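Local structure of glucanase (Clostridium thermocellum, 5GXX) at residues A[448-453]-A[577-583]; A[460-466]-A[551-557]. The protein probably hydrolyses beta-1,4-glucosidic linkages within cellulose chains, as a cellulosomal family 9 endoglucanase that carries a cellulose-binding-type domain. The protein carries 1 engineered substitution. All blocks are in the same frame, centred on the assembly; numbering follows the deposited sequence.

Contact 1: residues A[448-453]-A[577-583]; sequences FVEAAI and TRELAKT
Ile453 N bonds to Thr577 O (2.7 Å, N-H...O angle 160°), two residues away from the partner that a regular antiparallel pairing would give it. Counting on from the hydrogen-bonded pair Ala451 and Ala581, that partner would be Glu579. Instead, the chain from 577 to 580 bulges and returns. The methyl CB of Ala452 packs against this bend, 3.6 Å from Glu579 C, and meets Leu580 CD2. Water 3 fits into the bend: it accepts from Thr577 N and lies 2.7 Å from Ala451 O, which also receives Ala581 N. An ST turn, with Thr577 OG1 accepting from Glu579 N at 3.2 Å, shapes the bend from within. Water 4 bridges Ile453 O and Arg578 O, while the Arg578 guanidinium presents a face to Ile453 CG2.

At the other end Glu450 and Lys582 form a non-hydrogen-bonded antiparallel pair, but the short strands are splayed, their directions 120° apart. Thr583 N reaches Val449 O at 2.9 Å. With CG between its backbone N and carbonyl carbon (chi1 56°), Phe448 turns a ring face to Lys582, whose CD lies 4.0 Å from the centroid in a CH-pi contact. Lys582 NZ, 5.5 Å from that centroid, is at most weakly attracted; it forms a salt bridge with Asp445. Glu450 sends its carboxylate to Asn468 and Arg470, and water 2 joins its OE2 weakly to Leu580 O.

Short strand 581-583 thus borders strand 447-456, whose other neighbour is 460-469, in the antiparallel sheet of the cellulose-binding-type domain. Direct backbone bonds occur along the whole length, and waters 1, 3 and 4 bridge backbone atoms where direct pairing fails, at both ends. Methyl groups, the Lys582 methylenes and the Phe448 ring supply the packing, which implies a pairing held mainly by main-chain and water-mediated bonds.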
loop_
_atom_site.group_PDB
_atom_site.type_symbol
_atom_site.label_atom_id
_atom_site.label_comp_id
_atom_site.label_asym_id
_atom_site.label_seq_id
_atom_site.Cartn_x
_atom_site.Cartn_y
_atom_site.Cartn_z
ATOM N N PHE A 448 15.821 3.414 20.423
ATOM C CA PHE A 448 15.208 4.641 20.913
ATOM C C PHE A 448 13.805 4.782 20.339
ATOM O O PHE A 448 13.500 4.194 19.302
ATOM C CB PHE A 448 16.064 5.855 20.527
ATOM C CG PHE A 448 16.321 5.971 19.057
ATOM C CD1 PHE A 448 15.465 6.710 18.248
ATOM C CD2 PHE A 448 17.446 5.384 18.492
ATOM C CE1 PHE A 448 15.699 6.827 16.887
ATOM C CE2 PHE A 448 17.688 5.500 17.138
ATOM C CZ PHE A 448 16.815 6.231 16.334
ATOM N N VAL A 449 12.976 5.576 21.004
ATOM C CA VAL A 449 11.680 5.962 20.445
ATOM C C VAL A 449 11.729 7.309 19.723
ATOM O O VAL A 449 12.330 8.269 20.220
ATOM C CB VAL A 449 10.632 6.046 21.559
ATOM C CG1 VAL A 449 9.320 6.602 21.017
ATOM C CG2 VAL A 449 10.447 4.683 22.189
ATOM N N GLU A 450 11.070 7.364 18.568
ATOM C CA GLU A 450 10.701 8.615 17.937
ATOM C C GLU A 450 9.204 8.775 18.193
ATOM O O GLU A 450 8.448 7.831 17.981
ATOM C CB GLU A 450 10.936 8.569 16.431
ATOM C CG GLU A 450 12.384 8.296 16.023
ATOM C CD GLU A 450 12.528 8.066 14.530
ATOM O OE1 GLU A 450 11.994 7.057 14.015
ATOM O OE2 GLU A 450 13.190 8.902 13.875
ATOM N N ALA A 451 8.785 9.956 18.641
ATOM C CA ALA A 451 7.373 10.180 18.962
ATOM C C ALA A 451 6.872 11.527 18.472
ATOM O O ALA A 451 7.658 12.428 18.205
ATOM C CB ALA A 451 7.143 10.043 20.460
ATOM N N ALA A 452 5.553 11.636 18.320
ATOM C CA ALA A 452 4.888 12.867 17.925
ATOM C C ALA A 452 3.517 12.874 18.580
ATOM O O ALA A 452 2.932 11.822 18.880
ATOM C CB ALA A 452 4.755 12.971 16.409
ATOM N N ILE A 453 3.025 14.084 18.828
ATOM C CA ILE A 453 1.629 14.256 19.208
ATOM C C ILE A 453 0.803 13.983 17.957
ATOM O O ILE A 453 0.901 14.705 16.957
ATOM C CB ILE A 453 1.360 15.662 19.751
ATOM C CG1 ILE A 453 2.216 15.907 20.990
ATOM C CG2 ILE A 453 -0.128 15.819 20.059
ATOM C CD1 ILE A 453 2.515 17.375 21.250
ATOM N N THR A 577 6.429 17.374 19.474
ATOM C CA THR A 577 5.748 18.218 18.503
ATOM C C THR A 577 4.853 17.296 17.679
ATOM O O THR A 577 4.675 16.126 18.017
ATOM C CB THR A 577 6.743 18.955 17.570
ATOM O OG1 THR A 577 7.423 18.000 16.742
ATOM C CG2 THR A 577 7.753 19.781 18.367
ATOM N N ARG A 578 4.321 17.831 16.588
ATOM C CA ARG A 578 3.453 17.081 15.692
ATOM C C ARG A 578 4.246 16.358 14.608
ATOM O O ARG A 578 3.667 15.679 13.758
ATOM C CB ARG A 578 2.373 18.007 15.115
ATOM C CG ARG A 578 1.333 18.370 16.174
ATOM C CD ARG A 578 0.178 19.217 15.656
ATOM N NE ARG A 578 -1.089 18.857 16.298
ATOM C CZ ARG A 578 -1.360 18.956 17.599
ATOM N NH1 ARG A 578 -0.454 19.411 18.462
ATOM N NH2 ARG A 578 -2.557 18.590 18.044
ATOM N N GLU A 579 5.572 16.500 14.645
ATOM C CA GLU A 579 6.456 15.773 13.737
ATOM C C GLU A 579 7.268 14.772 14.548
ATOM O O GLU A 579 7.701 15.089 15.661
ATOM C CB GLU A 579 7.389 16.718 12.978
ATOM C CG GLU A 579 6.639 17.653 12.030
ATOM C CD GLU A 579 5.936 16.903 10.905
ATOM O OE1 GLU A 579 6.623 16.397 9.989
ATOM O OE2 GLU A 579 4.690 16.823 10.931
ATOM N N LEU A 580 7.468 13.578 13.996
ATOM C CA LEU A 580 8.236 12.540 14.675
ATOM C C LEU A 580 9.632 13.032 15.016
ATOM O O LEU A 580 10.302 13.630 14.173
ATOM C CB LEU A 580 8.361 11.298 13.798
ATOM C CG LEU A 580 7.128 10.399 13.810
ATOM C CD1 LEU A 580 7.288 9.416 12.664
ATOM C CD2 LEU A 580 6.973 9.687 15.149
ATOM N N ALA A 581 10.050 12.786 16.252
ATOM C CA ALA A 581 11.402 13.110 16.688
ATOM C C ALA A 581 11.831 12.140 17.774
ATOM O O ALA A 581 11.019 11.737 18.605
ATOM C CB ALA A 581 11.464 14.525 17.215
ATOM N N LYS A 582 13.116 11.789 17.777
ATOM C CA LYS A 582 13.681 11.015 18.874
ATOM C C LYS A 582 13.383 11.705 20.204
ATOM O O LYS A 582 13.489 12.931 20.320
ATOM C CB LYS A 582 15.199 10.874 18.702
ATOM C CG LYS A 582 15.854 9.967 19.732
ATOM C CD LYS A 582 17.307 9.647 19.353
ATOM C CE LYS A 582 18.118 10.921 19.207
ATOM N NZ LYS A 582 19.465 10.633 18.630
ATOM N N THR A 583 12.988 10.919 21.198
ATOM C CA THR A 583 12.765 11.459 22.529
ATOM C C THR A 583 13.433 10.624 23.606
ATOM O O THR A 583 13.275 9.398 23.672
ATOM C CB THR A 583 11.271 11.640 22.898
ATOM O OG1 THR A 583 11.178 11.958 24.291
ATOM C CG2 THR A 583 10.449 10.364 22.607
HETATM O O HOH W 1 13.433 6.667 23.498
HETATM O O HOH W 2 11.965 11.239 13.225
HETATM O O HOH W 3 7.928 15.087 18.416
HETATM O O HOH W 4 1.211 14.857 14.357
#

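Contact 2: residues A[460-466]-A[551-557]; sequences FTEIKAL and ELQFRIA
Arg555 lays its flat guanidinium on the ring of Phe460, the planes only 11° apart and the centres 4.0 Å from each other. Extended first and second torsions carry CD over the ring, and the bend at the third (chi3 -64°) then lays NE and the guanidinium along the face, so methylene and charged group form one slab against the phenyl. The guanidinium edge is used separately: NE and NH2 both reach Glu462 OE1, each at 2.9 Å. OE1 lies almost in the guanidinium plane, while both nitrogens meet it from one face of the tilted carboxylate. The salt bridge probably fixes the rotation of the slab. Glu462 OE2 turns to Asn454.

Along the same face, the extended side chain of Lys464 crosses Glu551, with CE rather than the ammonium closest: it is 3.3 Å from Glu551 OE2, whereas the salt bridge from NZ is long. Leu466 CD1 rests on the stem at Glu551 CG (3.6 Å), and Lys464 CE on the carboxylate. Gln553 NE2 bonds to Glu551 OE2 at 2.9 Å and holds the carboxylate from its own strand.

The opposite face is largely apolar, though Thr461 OG1 bonds there to Trp565. Ile463 and Phe554 lie side by side, and the isoleucine branch point CB is the bump, set over the phenyl face toward its rim, 3.9 Å from the centroid. Ala465 CB approaches the same ring obliquely. Backbone bonds at Thr461, Ile463 and Ala465 pair the strands in unbroken antiparallel register.

Strand 447-456 flanks 460-469 on its other edge, and 503-506 and 508-509 border 549-557. Over the Ile463–Phe554 face lie Tyr483 and Tyr485 of strand 481-488 and Ile530 and Ile532 of strand 527-534, as expected for a beta-sandwich core, while Arg555 packs on Asp514 of the second subunit.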
loop_
_atom_site.group_PDB
_atom_site.type_symbol
_atom_site.label_atom_id
_atom_site.label_comp_id
_atom_site.label_asym_id
_atom_site.label_seq_id
_atom_site.Cartn_x
_atom_site.Cartn_y
_atom_site.Cartn_z
ATOM N N PHE A 460 -7.990 14.054 25.866
ATOM C CA PHE A 460 -7.014 12.982 25.611
ATOM C C PHE A 460 -5.699 13.451 24.990
ATOM O O PHE A 460 -5.615 14.537 24.400
ATOM C CB PHE A 460 -7.635 11.873 24.750
ATOM C CG PHE A 460 -7.934 12.265 23.331
ATOM C CD1 PHE A 460 -6.906 12.407 22.400
ATOM C CD2 PHE A 460 -9.252 12.422 22.907
ATOM C CE1 PHE A 460 -7.182 12.758 21.097
ATOM C CE2 PHE A 460 -9.537 12.756 21.588
ATOM C CZ PHE A 460 -8.500 12.918 20.683
ATOM N N THR A 461 -4.678 12.606 25.137
ATOM C CA THR A 461 -3.432 12.709 24.377
ATOM C C THR A 461 -3.331 11.486 23.473
ATOM O O THR A 461 -3.536 10.378 23.946
ATOM C CB THR A 461 -2.223 12.706 25.331
ATOM O OG1 THR A 461 -2.208 13.924 26.081
ATOM C CG2 THR A 461 -0.905 12.622 24.561
ATOM N N GLU A 462 -3.002 11.673 22.196
ATOM C CA GLU A 462 -2.768 10.536 21.322
ATOM C C GLU A 462 -1.356 10.655 20.765
ATOM O O GLU A 462 -0.991 11.685 20.188
ATOM C CB GLU A 462 -3.792 10.492 20.189
ATOM C CG GLU A 462 -3.678 9.252 19.335
ATOM C CD GLU A 462 -4.783 9.189 18.305
ATOM O OE1 GLU A 462 -5.885 8.692 18.631
ATOM O OE2 GLU A 462 -4.537 9.656 17.174
ATOM N N ILE A 463 -0.598 9.577 20.935
ATOM C CA ILE A 463 0.823 9.548 20.579
ATOM C C ILE A 463 1.045 8.605 19.397
ATOM O O ILE A 463 0.491 7.508 19.372
ATOM C CB ILE A 463 1.667 9.045 21.779
ATOM C CG1 ILE A 463 1.542 9.948 23.017
ATOM C CG2 ILE A 463 3.142 8.910 21.400
ATOM C CD1 ILE A 463 1.900 11.392 22.778
ATOM N N LYS A 464 1.838 9.047 18.424
ATOM C CA LYS A 464 2.421 8.144 17.439
ATOM C C LYS A 464 3.850 7.858 17.904
ATOM O O LYS A 464 4.648 8.781 18.104
ATOM C CB LYS A 464 2.393 8.759 16.035
ATOM C CG LYS A 464 3.120 7.947 14.988
ATOM C CD LYS A 464 3.145 8.705 13.678
ATOM C CE LYS A 464 3.992 8.024 12.620
ATOM N NZ LYS A 464 3.828 8.705 11.302
ATOM N N ALA A 465 4.162 6.576 18.080
ATOM C CA ALA A 465 5.487 6.198 18.581
ATOM C C ALA A 465 6.136 5.103 17.732
ATOM O O ALA A 465 5.514 4.095 17.417
ATOM C CB ALA A 465 5.375 5.757 20.030
ATOM N N LEU A 466 7.403 5.324 17.387
ATOM C CA LEU A 466 8.169 4.374 16.592
ATOM C C LEU A 466 9.332 3.879 17.437
ATOM O O LEU A 466 10.234 4.651 17.754
ATOM C CB LEU A 466 8.721 5.064 15.341
ATOM C CG LEU A 466 7.838 4.943 14.095
ATOM C CD1 LEU A 466 6.503 5.675 14.248
ATOM C CD2 LEU A 466 8.639 5.488 12.904
ATOM N N GLU A 551 5.671 0.935 14.613
ATOM C CA GLU A 551 4.772 2.058 14.856
ATOM C C GLU A 551 3.543 1.632 15.642
ATOM O O GLU A 551 2.911 0.623 15.319
ATOM C CB GLU A 551 4.357 2.732 13.547
ATOM C CG GLU A 551 3.377 3.884 13.750
ATOM C CD GLU A 551 3.073 4.656 12.477
ATOM O OE1 GLU A 551 3.837 4.560 11.492
ATOM O OE2 GLU A 551 2.052 5.376 12.461
ATOM N N LEU A 552 3.255 2.394 16.692
ATOM C CA LEU A 552 2.011 2.265 17.450
ATOM C C LEU A 552 1.409 3.662 17.627
ATOM O O LEU A 552 2.140 4.633 17.865
ATOM C CB LEU A 552 2.326 1.662 18.827
ATOM C CG LEU A 552 1.138 1.405 19.765
ATOM C CD1 LEU A 552 0.226 0.334 19.229
ATOM C CD2 LEU A 552 1.656 0.981 21.137
ATOM N N GLN A 553 0.085 3.767 17.515
ATOM C CA GLN A 553 -0.621 4.997 17.868
ATOM C C GLN A 553 -1.501 4.635 19.044
ATOM O O GLN A 553 -2.371 3.772 18.937
ATOM C CB GLN A 553 -1.449 5.548 16.701
ATOM C CG GLN A 553 -0.586 6.132 15.583
ATOM C CD GLN A 553 -1.327 6.321 14.280
ATOM O OE1 GLN A 553 -2.525 6.607 14.267
ATOM N NE2 GLN A 553 -0.606 6.185 13.170
ATOM N N PHE A 554 -1.246 5.264 20.184
ATOM C CA PHE A 554 -2.056 4.986 21.362
ATOM C C PHE A 554 -2.667 6.268 21.889
ATOM O O PHE A 554 -2.102 7.354 21.729
ATOM C CB PHE A 554 -1.258 4.234 22.434
ATOM C CG PHE A 554 -0.032 4.957 22.933
ATOM C CD1 PHE A 554 -0.113 5.837 23.999
ATOM C CD2 PHE A 554 1.212 4.718 22.362
ATOM C CE1 PHE A 554 1.016 6.477 24.488
ATOM C CE2 PHE A 554 2.350 5.362 22.831
ATOM C CZ PHE A 554 2.260 6.242 23.897
ATOM N N ARG A 555 -3.846 6.115 22.479
ATOM C CA ARG A 555 -4.577 7.233 23.058
ATOM C C ARG A 555 -4.812 6.964 24.540
ATOM O O ARG A 555 -5.190 5.849 24.922
ATOM C CB ARG A 555 -5.916 7.386 22.325
ATOM C CG ARG A 555 -6.771 8.555 22.797
ATOM C CD ARG A 555 -8.132 8.617 22.084
ATOM N NE ARG A 555 -7.961 8.862 20.656
ATOM C CZ ARG A 555 -8.931 9.254 19.833
ATOM N NH1 ARG A 555 -10.153 9.470 20.292
ATOM N NH2 ARG A 555 -8.664 9.452 18.547
ATOM N N ILE A 556 -4.576 7.986 25.361
ATOM C CA ILE A 556 -4.871 7.944 26.792
ATOM C C ILE A 556 -5.900 9.048 27.026
ATOM O O ILE A 556 -5.629 10.212 26.756
ATOM C CB ILE A 556 -3.576 8.153 27.605
ATOM C CG1 ILE A 556 -2.521 7.117 27.198
ATOM C CG2 ILE A 556 -3.862 8.102 29.109
ATOM C CD1 ILE A 556 -1.079 7.530 27.486
ATOM N N ALA A 557 -7.095 8.673 27.476
ATOM C CA ALA A 557 -8.243 9.588 27.432
ATOM C C ALA A 557 -9.006 9.635 28.750
ATOM O O ALA A 557 -9.345 8.601 29.318
ATOM C CB ALA A 557 -9.199 9.204 26.306
HETATM O O HOH W 5 -4.695 7.016 15.928
#

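Contacts 1 and 2 are joined edge to edge in one antiparallel sheet, their centres about 11 Å apart. The order across it is 581-583, 447-456, 460-469, 549-557, so the two central strands, which follow each other in the chain, each contribute to one contact. Between them, Glu450 O lies 2.8 Å from Leu466 N and Ala452 N lies 3.0 Å from Lys464 O, both probable hydrogen bonds. Along the chain, contact 2 is nested inside the loop closed by contact 1. The sheet belongs to the cellulose-binding-type domain, remote from the helical family 9 part, and the late strand 581-583 is thereby brought back beside strand 447-456.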